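Local coordinates for protein Exo-1,3/1,4-beta-glucanase (Pseudoalteromonas sp., PDB 3RRX) that hydrolyses beta-1,3- and beta-1,4-glucosidic linkages, probably by releasing glucose from the ends of glucan chains, at residues Met42-Ile47 and Ser62-Gly67; Thr105-Asp110 and Thr153-Ser158; Val485-Glu490 and Ala513-Leu518; Glu507-Leu512 and Asn538-Ala543. The protein carries 1 engineered substitution. All coordinates share one frame; numbering follows the deposited sequence. Where two conformers were deposited one is given.

From the N terminus, contact 1 closes the loop around helix 52-58 and ties the segment at strand 43-44 to strand 62-65. Contact 2 opens after contact 1 has closed; it pairs strand 106-110 with strand 157-162 across a loop that holds helices 127-133 and 136-151. The two touch through neighbouring strands of the barrel of the N-terminal glycoside hydrolase family 3 region. Later, contacts 3 and 4 cross, their segments alternating: 485-490, 507-512, 513-518, 538-543. Contact 3 closes the loop 491-512, from strand 482-488 to helix 510-520; contact 4 closes one holding the rest of that helix and strand 525-530. Both use this helix of the C-terminal alpha/beta region and pack Leu-515 against Ala-543.

Contact 1. Residues Met42-Ile47 and Ser62-Gly67; sequences MIQPEI and SYLNGG
Gln-44 lays its amide obliquely across the side chain of Leu-64, with Gln-44 OE1 3.5 Å from Leu-64 CB. Its CG stands anti to the backbone N (chi1 -177°) and the chain runs on extended, which carries NE2 alongside Ser-62; there NE2 donates to Ser-62 OG at 3.1 Å, the hydroxyl lying almost in the amide plane. The same hydroxyl holds a water that also reaches Ile-43 O weakly. A leucine in place of Gln-44 would probably deprive Ser-62 OG of its amide donor and let that hydroxyl turn more freely. Further along, Leu-64 N donates to Pro-45 O (2.9 Å) and Leu-64 O accepts from Ile-47 N (3.1 Å), a single bridge that fastens Glu-46 beside the first strand of the barrel sheet. The Glu-46 chain bends at chi2 to bring OE2 within 2.8 Å of Gly-66 N, a weak bond, while OE1 takes Gly-48 N; a CB on Gly-66 would run into OE2. Ile-47 CG2 meets the edge of the Tyr-63 ring in its plane, 3.6 Å from CD2. Proline has no N-H to offer, so Pro-45 CD faces Ser-62 O at 3.2 Å and this buried carbonyl is left without a hydrogen-bond partner.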
loop_
_atom_site.group_PDB
_atom_site.type_symbol
_atom_site.label_atom_id
_atom_site.label_comp_id
_atom_site.label_asym_id
_atom_site.label_seq_id
_atom_site.Cartn_x
_atom_site.Cartn_y
_atom_site.Cartn_z
ATOM N N MET A 42 -3.114 -23.907 -8.194
ATOM C CA MET A 42 -1.885 -23.164 -7.882
ATOM C C MET A 42 -1.540 -22.058 -8.880
ATOM O O MET A 42 -0.577 -21.311 -8.683
ATOM C CB MET A 42 -0.697 -24.143 -7.811
ATOM C CG MET A 42 -0.866 -25.276 -6.813
ATOM S SD MET A 42 0.481 -26.492 -6.905
ATOM C CE MET A 42 1.900 -25.478 -6.445
ATOM N N ILE A 43 -2.299 -21.966 -9.967
ATOM C CA ILE A 43 -2.008 -21.021 -11.040
ATOM C C ILE A 43 -2.987 -19.847 -11.027
ATOM O O ILE A 43 -4.195 -20.058 -10.923
ATOM C CB ILE A 43 -2.091 -21.706 -12.428
ATOM C CG1 ILE A 43 -1.253 -22.987 -12.452
ATOM C CG2 ILE A 43 -1.650 -20.746 -13.530
ATOM C CD1 ILE A 43 0.190 -22.788 -12.023
ATOM N N GLN A 44 -2.463 -18.626 -11.141
ATOM C CA GLN A 44 -3.286 -17.413 -11.129
ATOM C C GLN A 44 -3.097 -16.534 -12.364
ATOM O O GLN A 44 -2.113 -15.792 -12.452
ATOM C CB GLN A 44 -2.964 -16.561 -9.899
ATOM C CG GLN A 44 -3.830 -15.306 -9.786
ATOM C CD GLN A 44 -3.387 -14.411 -8.644
ATOM O OE1 GLN A 44 -2.595 -13.488 -8.837
ATOM N NE2 GLN A 44 -3.887 -14.685 -7.449
ATOM N N PRO A 45 -4.059 -16.595 -13.302
ATOM C CA PRO A 45 -4.142 -15.724 -14.482
ATOM C C PRO A 45 -4.631 -14.332 -14.082
ATOM O O PRO A 45 -5.168 -14.169 -12.985
ATOM C CB PRO A 45 -5.227 -16.394 -15.345
ATOM C CG PRO A 45 -5.462 -17.753 -14.727
ATOM C CD PRO A 45 -5.136 -17.602 -13.290
ATOM N N GLU A 46 -4.466 -13.360 -14.974
ATOM C CA GLU A 46 -4.927 -11.998 -14.745
ATOM C C GLU A 46 -6.000 -11.647 -15.793
ATOM O O GLU A 46 -5.947 -12.124 -16.935
ATOM C CB GLU A 46 -3.737 -11.040 -14.821
ATOM C CG GLU A 46 -3.976 -9.664 -14.212
ATOM C CD GLU A 46 -4.608 -8.697 -15.185
ATOM O OE1 GLU A 46 -4.407 -8.870 -16.407
ATOM O OE2 GLU A 46 -5.300 -7.764 -14.725
ATOM N N ILE A 47 -6.976 -10.827 -15.407
ATOM C CA ILE A 47 -8.156 -10.607 -16.246
ATOM C C ILE A 47 -7.878 -9.961 -17.605
ATOM O O ILE A 47 -8.690 -10.068 -18.519
ATOM C CB ILE A 47 -9.262 -9.809 -15.518
ATOM C CG1 ILE A 47 -8.813 -8.369 -15.259
ATOM C CG2 ILE A 47 -9.692 -10.521 -14.228
ATOM C CD1 ILE A 47 -9.901 -7.517 -14.638
ATOM N N SER A 62 -7.592 -19.260 -8.599
ATOM C CA SER A 62 -7.830 -17.831 -8.381
ATOM C C SER A 62 -7.506 -17.086 -9.648
ATOM O O SER A 62 -6.909 -17.644 -10.569
ATOM C CB SER A 62 -6.952 -17.284 -7.244
ATOM O OG SER A 62 -5.563 -17.342 -7.569
ATOM N N TYR A 63 -7.902 -15.817 -9.694
ATOM C CA TYR A 63 -7.521 -14.951 -10.784
ATOM C C TYR A 63 -7.346 -13.514 -10.257
ATOM O O TYR A 63 -7.852 -13.156 -9.188
ATOM C CB TYR A 63 -8.528 -15.060 -11.949
ATOM C CG TYR A 63 -9.933 -14.587 -11.634
ATOM C CD1 TYR A 63 -10.808 -15.374 -10.895
ATOM C CD2 TYR A 63 -10.388 -13.355 -12.091
ATOM C CE1 TYR A 63 -12.101 -14.936 -10.611
ATOM C CE2 TYR A 63 -11.670 -12.914 -11.814
ATOM C CZ TYR A 63 -12.522 -13.703 -11.074
ATOM O OH TYR A 63 -13.805 -13.251 -10.811
ATOM N N LEU A 64 -6.597 -12.712 -10.991
ATOM C CA LEU A 64 -6.157 -11.421 -10.482
ATOM C C LEU A 64 -6.809 -10.239 -11.184
ATOM O O LEU A 64 -6.868 -10.190 -12.413
ATOM C CB LEU A 64 -4.642 -11.299 -10.621
ATOM C CG LEU A 64 -3.997 -10.002 -10.141
ATOM C CD1 LEU A 64 -4.172 -9.855 -8.624
ATOM C CD2 LEU A 64 -2.516 -9.975 -10.520
ATOM N N ASN A 65 -7.288 -9.294 -10.379
ATOM C CA ASN A 65 -7.631 -7.952 -10.846
ATOM C C ASN A 65 -6.353 -7.116 -10.901
ATOM O O ASN A 65 -5.968 -6.499 -9.909
ATOM C CB ASN A 65 -8.613 -7.282 -9.879
ATOM C CG ASN A 65 -8.968 -5.869 -10.307
ATOM O OD1 ASN A 65 -9.205 -5.619 -11.486
ATOM N ND2 ASN A 65 -8.995 -4.936 -9.353
ATOM N N GLY A 66 -5.689 -7.104 -12.049
ATOM C CA GLY A 66 -4.354 -6.535 -12.133
ATOM C C GLY A 66 -4.355 -5.027 -11.963
ATOM O O GLY A 66 -3.349 -4.437 -11.566
ATOM N N GLY A 67 -5.487 -4.402 -12.278
ATOM C CA GLY A 67 -5.664 -2.981 -12.032
ATOM C C GLY A 67 -5.561 -2.114 -13.269
ATOM O O GLY A 67 -5.938 -0.940 -13.245
HETATM O O HOH W 1 -4.627 -19.879 -8.193
#

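Contact 2. Residues Thr105-Asp110 and Thr153-Ser158; sequences TVWGTD and TGIEWS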
loop_
_atom_site.group_PDB
_atom_site.type_symbol
_atom_site.label_atom_id
_atom_site.label_comp_id
_atom_site.label_asym_id
_atom_site.label_seq_id
_atom_site.Cartn_x
_atom_site.Cartn_y
_atom_site.Cartn_z
ATOM N N THR A 105 -13.470 -20.695 -7.594
ATOM C CA THR A 105 -12.288 -19.838 -7.701
ATOM C C THR A 105 -12.517 -18.594 -6.844
ATOM O O THR A 105 -13.608 -18.407 -6.294
ATOM C CB THR A 105 -12.036 -19.444 -9.183
ATOM O OG1 THR A 105 -10.770 -18.786 -9.321
ATOM C CG2 THR A 105 -13.152 -18.526 -9.713
ATOM N N VAL A 106 -11.487 -17.763 -6.698
ATOM C CA VAL A 106 -11.632 -16.468 -6.037
ATOM C C VAL A 106 -10.886 -15.406 -6.817
ATOM O O VAL A 106 -9.890 -15.684 -7.492
ATOM C CB VAL A 106 -11.074 -16.447 -4.585
ATOM C CG1 VAL A 106 -11.926 -17.290 -3.652
ATOM C CG2 VAL A 106 -9.599 -16.874 -4.562
ATOM N N TRP A 107 -11.367 -14.177 -6.683
ATOM C CA TRP A 107 -10.802 -13.024 -7.343
ATOM C C TRP A 107 -9.928 -12.306 -6.311
ATOM O O TRP A 107 -10.343 -12.114 -5.168
ATOM C CB TRP A 107 -11.960 -12.109 -7.767
ATOM C CG TRP A 107 -11.656 -11.163 -8.871
ATOM C CD1 TRP A 107 -10.445 -10.922 -9.446
ATOM C CD2 TRP A 107 -12.601 -10.330 -9.558
ATOM N NE1 TRP A 107 -10.578 -9.982 -10.448
ATOM C CE2 TRP A 107 -11.893 -9.615 -10.540
ATOM C CE3 TRP A 107 -13.976 -10.130 -9.440
ATOM C CZ2 TRP A 107 -12.514 -8.705 -11.392
ATOM C CZ3 TRP A 107 -14.592 -9.231 -10.290
ATOM C CH2 TRP A 107 -13.861 -8.530 -11.252
ATOM N N GLY A 108 -8.732 -11.899 -6.710
ATOM C CA GLY A 108 -7.855 -11.146 -5.822
ATOM C C GLY A 108 -7.442 -9.791 -6.370
ATOM O O GLY A 108 -7.484 -9.548 -7.574
ATOM N N THR A 109 -7.025 -8.898 -5.481
ATOM C CA THR A 109 -6.659 -7.558 -5.887
ATOM C C THR A 109 -5.640 -6.955 -4.916
ATOM O O THR A 109 -5.631 -7.270 -3.733
ATOM C CB THR A 109 -7.918 -6.641 -5.949
ATOM O OG1 THR A 109 -7.620 -5.438 -6.659
ATOM C CG2 THR A 109 -8.401 -6.299 -4.543
ATOM N N ASP A 110 -4.792 -6.070 -5.424
ATOM C CA ASP A 110 -3.854 -5.338 -4.577
ATOM C C ASP A 110 -4.639 -4.196 -3.916
ATOM O O ASP A 110 -5.480 -3.584 -4.558
ATOM C CB ASP A 110 -2.713 -4.802 -5.446
ATOM C CG ASP A 110 -1.467 -4.462 -4.647
ATOM O OD1 ASP A 110 -1.405 -4.803 -3.450
ATOM O OD2 ASP A 110 -0.546 -3.851 -5.228
ATOM N N THR A 153 -16.964 -4.842 -4.928
ATOM C CA THR A 153 -16.655 -5.135 -6.329
ATOM C C THR A 153 -16.652 -6.637 -6.610
ATOM O O THR A 153 -16.258 -7.068 -7.694
ATOM C CB THR A 153 -15.297 -4.555 -6.749
ATOM O OG1 THR A 153 -14.282 -5.061 -5.872
ATOM C CG2 THR A 153 -15.319 -3.028 -6.686
ATOM N N GLY A 154 -17.086 -7.430 -5.633
ATOM C CA GLY A 154 -17.207 -8.868 -5.826
ATOM C C GLY A 154 -15.883 -9.603 -5.652
ATOM O O GLY A 154 -15.712 -10.722 -6.137
ATOM N N ILE A 155 -14.944 -8.973 -4.955
ATOM C CA ILE A 155 -13.598 -9.532 -4.783
ATOM C C ILE A 155 -13.400 -10.063 -3.360
ATOM O O ILE A 155 -13.780 -9.402 -2.394
ATOM C CB ILE A 155 -12.533 -8.465 -5.151
ATOM C CG1 ILE A 155 -12.589 -8.184 -6.653
ATOM C CG2 ILE A 155 -11.119 -8.896 -4.728
ATOM C CD1 ILE A 155 -11.823 -6.927 -7.066
ATOM N N GLU A 156 -12.826 -11.261 -3.236
ATOM C CA GLU A 156 -12.741 -11.958 -1.945
ATOM C C GLU A 156 -11.406 -11.788 -1.237
ATOM O O GLU A 156 -11.290 -12.056 -0.036
ATOM C CB GLU A 156 -12.960 -13.472 -2.129
ATOM C CG GLU A 156 -14.313 -13.856 -2.702
ATOM C CD GLU A 156 -14.288 -14.066 -4.198
ATOM O OE1 GLU A 156 -13.312 -13.648 -4.850
ATOM O OE2 GLU A 156 -15.257 -14.661 -4.722
ATOM N N TRP A 157 -10.403 -11.369 -1.995
ATOM C CA TRP A 157 -9.009 -11.478 -1.564
ATOM C C TRP A 157 -8.268 -10.182 -1.893
ATOM O O TRP A 157 -8.234 -9.748 -3.047
ATOM C CB TRP A 157 -8.382 -12.714 -2.241
ATOM C CG TRP A 157 -6.894 -12.941 -2.039
ATOM C CD1 TRP A 157 -6.087 -12.389 -1.081
ATOM C CD2 TRP A 157 -6.050 -13.779 -2.843
ATOM N NE1 TRP A 157 -4.790 -12.853 -1.230
ATOM C CE2 TRP A 157 -4.745 -13.697 -2.312
ATOM C CE3 TRP A 157 -6.276 -14.592 -3.963
ATOM C CZ2 TRP A 157 -3.667 -14.395 -2.867
ATOM C CZ3 TRP A 157 -5.212 -15.290 -4.506
ATOM C CH2 TRP A 157 -3.921 -15.180 -3.962
ATOM N N SER A 158 -7.699 -9.542 -0.875
ATOM C CA SER A 158 -6.994 -8.274 -1.079
ATOM C C SER A 158 -5.576 -8.322 -0.526
ATOM O O SER A 158 -5.339 -8.913 0.529
ATOM C CB SER A 158 -7.767 -7.130 -0.422
ATOM O OG SER A 158 -8.024 -7.415 0.943
HETATM O O HOH W 2 -15.700 -17.288 -4.870
#
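The shortest direct hydrogen bond between the two segments runs from Trp-107 N to Glu-156 OE1, 2.7 Å long and close to straight (168°), with the N-H arriving on the syn side of the carboxylate but 24° out of its plane. The glutamate chain folds back at chi2 (96°), which turns the carboxylate toward strand 106-110, where OE1 also lies beside Val-106 CB. Its other oxygen, OE2, takes a water that also donates to Thr-105 O, and forms a salt bridge with Arg-372. With an alanine here, the buried Trp-107 N-H is likely to lack its acceptor and Arg-372 this partner. Trp-107 O in turn accepts the N-H of Glu-156 at an N-to-O distance of 3.3 Å and, weakly, that of Trp-157.

From here the segments run as parallel neighbours in the barrel sheet of the N-terminal domain, related to the TIM barrel, and helices 127-133 and 136-151 lie in the crossover between the strands. Thr-109 N donates to Trp-157 O (2.8 Å), and Gly-108 CA sets a C-H against that same oxygen at 3.1 Å. A CB on Gly-108 would press tightly against Trp-157 CE3. On the other flank, Ile-155 CG1 sits over one face of the Trp-107 indole, offset toward the rim, in a CH-pi contact 4.0 Å from the centroid of the five-membered ring; Tyr-63 also stacks with this indole. Ile-155 CG2, the other branch, reaches Trp-107 O and Thr-109 CG2, the latter 3.8 Å distant.

Contact 3. Residues Val485-Glu490 and Ala513-Leu518; sequences VVIGEE and ALLKQL
Strand 485-488 and helix 513-518 run nearly antiparallel, their N-to-C directions 159° apart, and the segment axes approach to 10.3 Å, so that the space between them is bridged by branched aliphatic side chains alone. Val-485 carries most of the contact from the strand side, and its two methyls divide most of the helix contacts between them, though both come near Leu-515 CD2. A chi1 of -178° points CG1 away from the backbone N and at two neighbouring leucines: it lies 3.8 Å from Leu-514 CD2 and 3.7 Å from Leu-515 CD2. Leu-514 slides past the valine in the opposite direction, whereas Leu-515 crosses it at a slant and touches CB as well with the same methyl. CG2, beside the backbone N, meets Leu-518 CD1 tip to tip at 3.5 Å.

This is the strand-to-helix half of a beta-alpha-beta unit made of strand 482-488, helix 510-520 and strand 525-530, in the alpha/beta C-terminal region of the family 3 enzyme. Strand 525-530 runs parallel beside strand 482-488, with backbone bonds from Val-485 to Val-526 and Val-528, and the helix packs on both strands: Leu-515 touches Thr-527 and Leu-518 touches Val-525. The spacing i, i+1 and i+4 places Leu-514, Leu-515 and Leu-518 along the buried side of the helix, while Lys-516 and Gln-517 lie exposed on its other side. Two residues beyond Val-485, Ile-487 points the same way; its CD1 comes within 4.4 Å of Leu-515 CD1, a looser touch, and Val-486 between them faces away from the helix.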
loop_
_atom_site.group_PDB
_atom_site.type_symbol
_atom_site.label_atom_id
_atom_site.label_comp_id
_atom_site.label_asym_id
_atom_site.label_seq_id
_atom_site.Cartn_x
_atom_site.Cartn_y
_atom_site.Cartn_z
ATOM N N VAL A 485 1.658 27.359 -0.114
ATOM C CA VAL A 485 2.274 26.877 -1.338
ATOM C C VAL A 485 2.376 25.357 -1.294
ATOM O O VAL A 485 3.062 24.795 -0.436
ATOM C CB VAL A 485 3.652 27.512 -1.540
ATOM C CG1 VAL A 485 4.276 27.036 -2.839
ATOM C CG2 VAL A 485 3.538 29.058 -1.522
ATOM N N VAL A 486 1.667 24.693 -2.204
ATOM C CA VAL A 486 1.608 23.227 -2.205
ATOM C C VAL A 486 2.509 22.669 -3.305
ATOM O O VAL A 486 2.244 22.853 -4.499
ATOM C CB VAL A 486 0.179 22.693 -2.421
ATOM C CG1 VAL A 486 0.143 21.182 -2.141
ATOM C CG2 VAL A 486 -0.834 23.427 -1.526
ATOM N N ILE A 487 3.579 21.997 -2.894
ATOM C CA ILE A 487 4.611 21.554 -3.818
ATOM C C ILE A 487 4.979 20.131 -3.445
ATOM O O ILE A 487 4.619 19.671 -2.369
ATOM C CB ILE A 487 5.879 22.441 -3.684
ATOM C CG1 ILE A 487 6.436 22.354 -2.263
ATOM C CG2 ILE A 487 5.552 23.877 -4.043
ATOM C CD1 ILE A 487 7.841 22.966 -2.073
ATOM N N GLY A 488 5.703 19.432 -4.314
ATOM C CA GLY A 488 6.136 18.083 -3.971
ATOM C C GLY A 488 6.606 17.234 -5.135
ATOM O O GLY A 488 6.780 17.723 -6.258
ATOM N N GLU A 489 6.826 15.952 -4.858
ATOM C CA GLU A 489 7.222 15.001 -5.889
ATOM C C GLU A 489 6.053 14.742 -6.829
ATOM O O GLU A 489 4.895 14.846 -6.425
ATOM C CB GLU A 489 7.616 13.665 -5.261
ATOM C CG GLU A 489 8.794 13.717 -4.310
ATOM C CD GLU A 489 9.243 12.321 -3.891
ATOM O OE1 GLU A 489 8.508 11.646 -3.130
ATOM O OE2 GLU A 489 10.332 11.901 -4.333
ATOM N N GLU A 490 6.364 14.391 -8.074
ATOM C CA GLU A 490 5.356 13.887 -8.999
ATOM C C GLU A 490 5.047 12.460 -8.557
ATOM O O GLU A 490 5.850 11.846 -7.868
ATOM C CB GLU A 490 5.903 13.867 -10.428
ATOM C CG GLU A 490 6.295 15.239 -10.980
ATOM C CD GLU A 490 5.098 16.122 -11.243
ATOM O OE1 GLU A 490 3.975 15.585 -11.371
ATOM O OE2 GLU A 490 5.273 17.354 -11.321
ATOM N N ALA A 513 12.142 28.527 -6.719
ATOM C CA ALA A 513 11.982 29.834 -7.376
ATOM C C ALA A 513 10.657 30.484 -7.007
ATOM O O ALA A 513 10.576 31.690 -6.785
ATOM C CB ALA A 513 12.086 29.692 -8.886
ATOM N N LEU A 514 9.603 29.679 -6.957
ATOM C CA LEU A 514 8.297 30.197 -6.589
ATOM C C LEU A 514 8.305 30.692 -5.149
ATOM O O LEU A 514 7.799 31.778 -4.854
ATOM C CB LEU A 514 7.222 29.116 -6.782
ATOM C CG LEU A 514 5.851 29.423 -6.183
ATOM C CD1 LEU A 514 5.283 30.719 -6.778
ATOM C CD2 LEU A 514 4.891 28.247 -6.418
ATOM N N LEU A 515 8.886 29.902 -4.247
ATOM C CA LEU A 515 8.940 30.289 -2.837
ATOM C C LEU A 515 9.704 31.609 -2.654
ATOM O O LEU A 515 9.261 32.510 -1.937
ATOM C CB LEU A 515 9.579 29.180 -1.994
ATOM C CG LEU A 515 8.871 27.822 -1.949
ATOM C CD1 LEU A 515 9.727 26.802 -1.171
ATOM C CD2 LEU A 515 7.503 27.951 -1.304
ATOM N N LYS A 516 10.847 31.718 -3.312
ATOM C CA LYS A 516 11.672 32.917 -3.199
ATOM C C LYS A 516 10.961 34.134 -3.788
ATOM O O LYS A 516 11.122 35.260 -3.311
ATOM C CB LYS A 516 13.004 32.700 -3.905
ATOM C CG LYS A 516 13.938 31.764 -3.153
ATOM C CD LYS A 516 15.257 31.619 -3.878
ATOM C CE LYS A 516 16.305 30.997 -2.978
ATOM N NZ LYS A 516 17.594 30.872 -3.705
ATOM N N GLN A 517 10.171 33.898 -4.828
ATOM C CA GLN A 517 9.423 34.969 -5.473
ATOM C C GLN A 517 8.441 35.594 -4.483
ATOM O O GLN A 517 8.358 36.817 -4.357
ATOM C CB GLN A 517 8.693 34.417 -6.696
ATOM C CG GLN A 517 7.910 35.429 -7.494
ATOM C CD GLN A 517 7.279 34.799 -8.721
ATOM O OE1 GLN A 517 6.109 34.402 -8.703
ATOM N NE2 GLN A 517 8.059 34.689 -9.791
ATOM N N LEU A 518 7.707 34.748 -3.772
ATOM C CA LEU A 518 6.751 35.211 -2.776
ATOM C C LEU A 518 7.448 35.872 -1.588
ATOM O O LEU A 518 7.002 36.908 -1.092
ATOM C CB LEU A 518 5.876 34.049 -2.303
ATOM C CG LEU A 518 4.903 33.531 -3.366
ATOM C CD1 LEU A 518 4.425 32.121 -3.029
ATOM C CD2 LEU A 518 3.730 34.498 -3.519
#

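Contact 4. Residues Glu507-Leu512 and Asn538-Ala543; sequences ETKHAL and NKELNA
Leu-512 inserts its two methyls beside helix 538-542, the short helix between strands 525-530 and 546-551 of the C-terminal alpha/beta domain, so that two crossover helices of the same sheet pack together. With CG turned away from the backbone N (chi1 180°), the branch straddles Lys-539: CD1 lies 3.6 Å from Lys-539 O, while CD2 rests 3.8 Å from Lys-539 CB. The methyl of Ala-543 closes on CD1 a turn further along.

Glu-540 bends at chi2 (80°) and swings its carboxylate toward the start of helix 510-520. There OE2 uses its syn lone pair for a salt bridge to Lys-509 NZ, at 2.8 Å, from a lysine that holds the N-cap position and curls at chi2 and chi3 to reach it. Glu-503 also binds Lys-509 NZ and forms a salt bridge with Lys-539 NZ, so its carboxylate probably offsets the closeness of the two lysine charges. Lys-539 crosses Lys-509 at about a right angle with its aliphatic chain extended. Two waters complete the polar side: one accepts from Lys-539 N and donates to Glu-540 OE1, and the other accepts from Leu-512 N at 3.0 Å and donates to Glu-540 OE2.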
loop_
_atom_site.group_PDB
_atom_site.type_symbol
_atom_site.label_atom_id
_atom_site.label_comp_id
_atom_site.label_asym_id
_atom_site.label_seq_id
_atom_site.Cartn_x
_atom_site.Cartn_y
_atom_site.Cartn_z
ATOM N N GLU A 507 17.333 19.055 -10.339
ATOM C CA GLU A 507 17.575 19.437 -11.727
ATOM C C GLU A 507 17.004 20.812 -12.099
ATOM O O GLU A 507 17.548 21.492 -12.967
ATOM C CB GLU A 507 17.020 18.360 -12.666
ATOM C CG GLU A 507 17.257 18.620 -14.142
ATOM C CD GLU A 507 18.718 18.499 -14.527
ATOM O OE1 GLU A 507 19.470 17.802 -13.808
ATOM O OE2 GLU A 507 19.115 19.102 -15.548
ATOM N N THR A 508 15.922 21.230 -11.444
ATOM C CA THR A 508 15.215 22.445 -11.857
ATOM C C THR A 508 15.011 23.474 -10.740
ATOM O O THR A 508 14.974 24.675 -11.003
ATOM C CB THR A 508 13.824 22.122 -12.461
ATOM O OG1 THR A 508 13.003 21.510 -11.462
ATOM C CG2 THR A 508 13.949 21.183 -13.658
ATOM N N LYS A 509 14.865 23.006 -9.505
ATOM C CA LYS A 509 14.573 23.884 -8.376
ATOM C C LYS A 509 13.429 24.834 -8.713
ATOM O O LYS A 509 13.462 26.006 -8.357
ATOM C CB LYS A 509 15.817 24.682 -7.950
ATOM C CG LYS A 509 17.054 23.835 -7.659
ATOM C CD LYS A 509 16.781 22.706 -6.652
ATOM C CE LYS A 509 16.301 23.241 -5.311
ATOM N NZ LYS A 509 16.247 22.163 -4.260
ATOM N N HIS A 510 12.413 24.319 -9.399
ATOM C CA HIS A 510 11.292 25.137 -9.842
ATOM C C HIS A 510 10.444 25.622 -8.663
ATOM O O HIS A 510 10.046 26.781 -8.613
ATOM C CB HIS A 510 10.433 24.350 -10.843
ATOM C CG HIS A 510 9.330 25.152 -11.464
ATOM N ND1 HIS A 510 8.022 25.077 -11.034
ATOM C CD2 HIS A 510 9.338 26.036 -12.490
ATOM C CE1 HIS A 510 7.272 25.881 -11.769
ATOM N NE2 HIS A 510 8.046 26.476 -12.658
ATOM N N ALA A 511 10.166 24.743 -7.705
ATOM C CA ALA A 511 9.358 25.143 -6.556
ATOM C C ALA A 511 10.080 26.204 -5.717
ATOM O O ALA A 511 9.464 27.153 -5.225
ATOM C CB ALA A 511 8.992 23.924 -5.701
ATOM N N LEU A 512 11.384 26.030 -5.540
ATOM C CA LEU A 512 12.189 27.004 -4.803
ATOM C C LEU A 512 12.079 28.415 -5.393
ATOM O O LEU A 512 11.939 29.391 -4.649
ATOM C CB LEU A 512 13.651 26.555 -4.735
ATOM C CG LEU A 512 14.611 27.496 -3.987
ATOM C CD1 LEU A 512 14.191 27.632 -2.534
ATOM C CD2 LEU A 512 16.050 27.003 -4.087
ATOM N N ASN A 538 16.578 21.743 2.615
ATOM C CA ASN A 538 17.058 22.895 3.377
ATOM C C ASN A 538 16.762 24.229 2.691
ATOM O O ASN A 538 16.348 25.193 3.341
ATOM C CB ASN A 538 18.562 22.775 3.684
ATOM C CG ASN A 538 18.868 21.684 4.707
ATOM O OD1 ASN A 538 18.032 20.824 4.988
ATOM N ND2 ASN A 538 20.075 21.716 5.264
ATOM N N LYS A 539 16.974 24.289 1.379
ATOM C CA LYS A 539 16.713 25.519 0.631
ATOM C C LYS A 539 15.248 25.920 0.713
ATOM O O LYS A 539 14.923 27.091 0.935
ATOM C CB LYS A 539 17.137 25.375 -0.832
ATOM C CG LYS A 539 18.625 25.113 -1.024
ATOM C CD LYS A 539 18.944 24.739 -2.463
ATOM C CE LYS A 539 20.418 24.394 -2.639
ATOM N NZ LYS A 539 20.664 23.889 -4.026
ATOM N N GLU A 540 14.351 24.956 0.512
ATOM C CA GLU A 540 12.927 25.263 0.540
ATOM C C GLU A 540 12.487 25.615 1.957
ATOM O O GLU A 540 11.647 26.495 2.151
ATOM C CB GLU A 540 12.097 24.079 -0.012
ATOM C CG GLU A 540 12.271 23.849 -1.518
ATOM C CD GLU A 540 13.547 23.096 -1.859
ATOM O OE1 GLU A 540 14.220 22.605 -0.928
ATOM O OE2 GLU A 540 13.885 22.994 -3.064
ATOM N N LEU A 541 13.048 24.924 2.950
ATOM C CA LEU A 541 12.757 25.246 4.347
ATOM C C LEU A 541 13.141 26.693 4.663
ATOM O O LEU A 541 12.402 27.409 5.345
ATOM C CB LEU A 541 13.516 24.300 5.289
ATOM C CG LEU A 541 12.855 22.942 5.564
ATOM C CD1 LEU A 541 13.888 21.939 6.118
ATOM C CD2 LEU A 541 11.689 23.114 6.526
ATOM N N ASN A 542 14.302 27.117 4.170
ATOM C CA ASN A 542 14.768 28.484 4.409
ATOM C C ASN A 542 13.840 29.518 3.767
ATOM O O ASN A 542 13.724 30.642 4.250
ATOM C CB ASN A 542 16.179 28.679 3.872
ATOM C CG ASN A 542 17.230 28.009 4.738
ATOM O OD1 ASN A 542 16.974 27.650 5.893
ATOM N ND2 ASN A 542 18.422 27.839 4.182
ATOM N N ALA A 543 13.186 29.133 2.675
ATOM C CA ALA A 543 12.269 30.045 1.984
ATOM C C ALA A 543 10.838 29.972 2.525
ATOM O O ALA A 543 9.923 30.550 1.941
ATOM C CB ALA A 543 12.287 29.774 0.478
HETATM O O HOH W 3 16.868 22.028 -0.920
HETATM O O HOH W 4 12.781 23.372 -5.715
#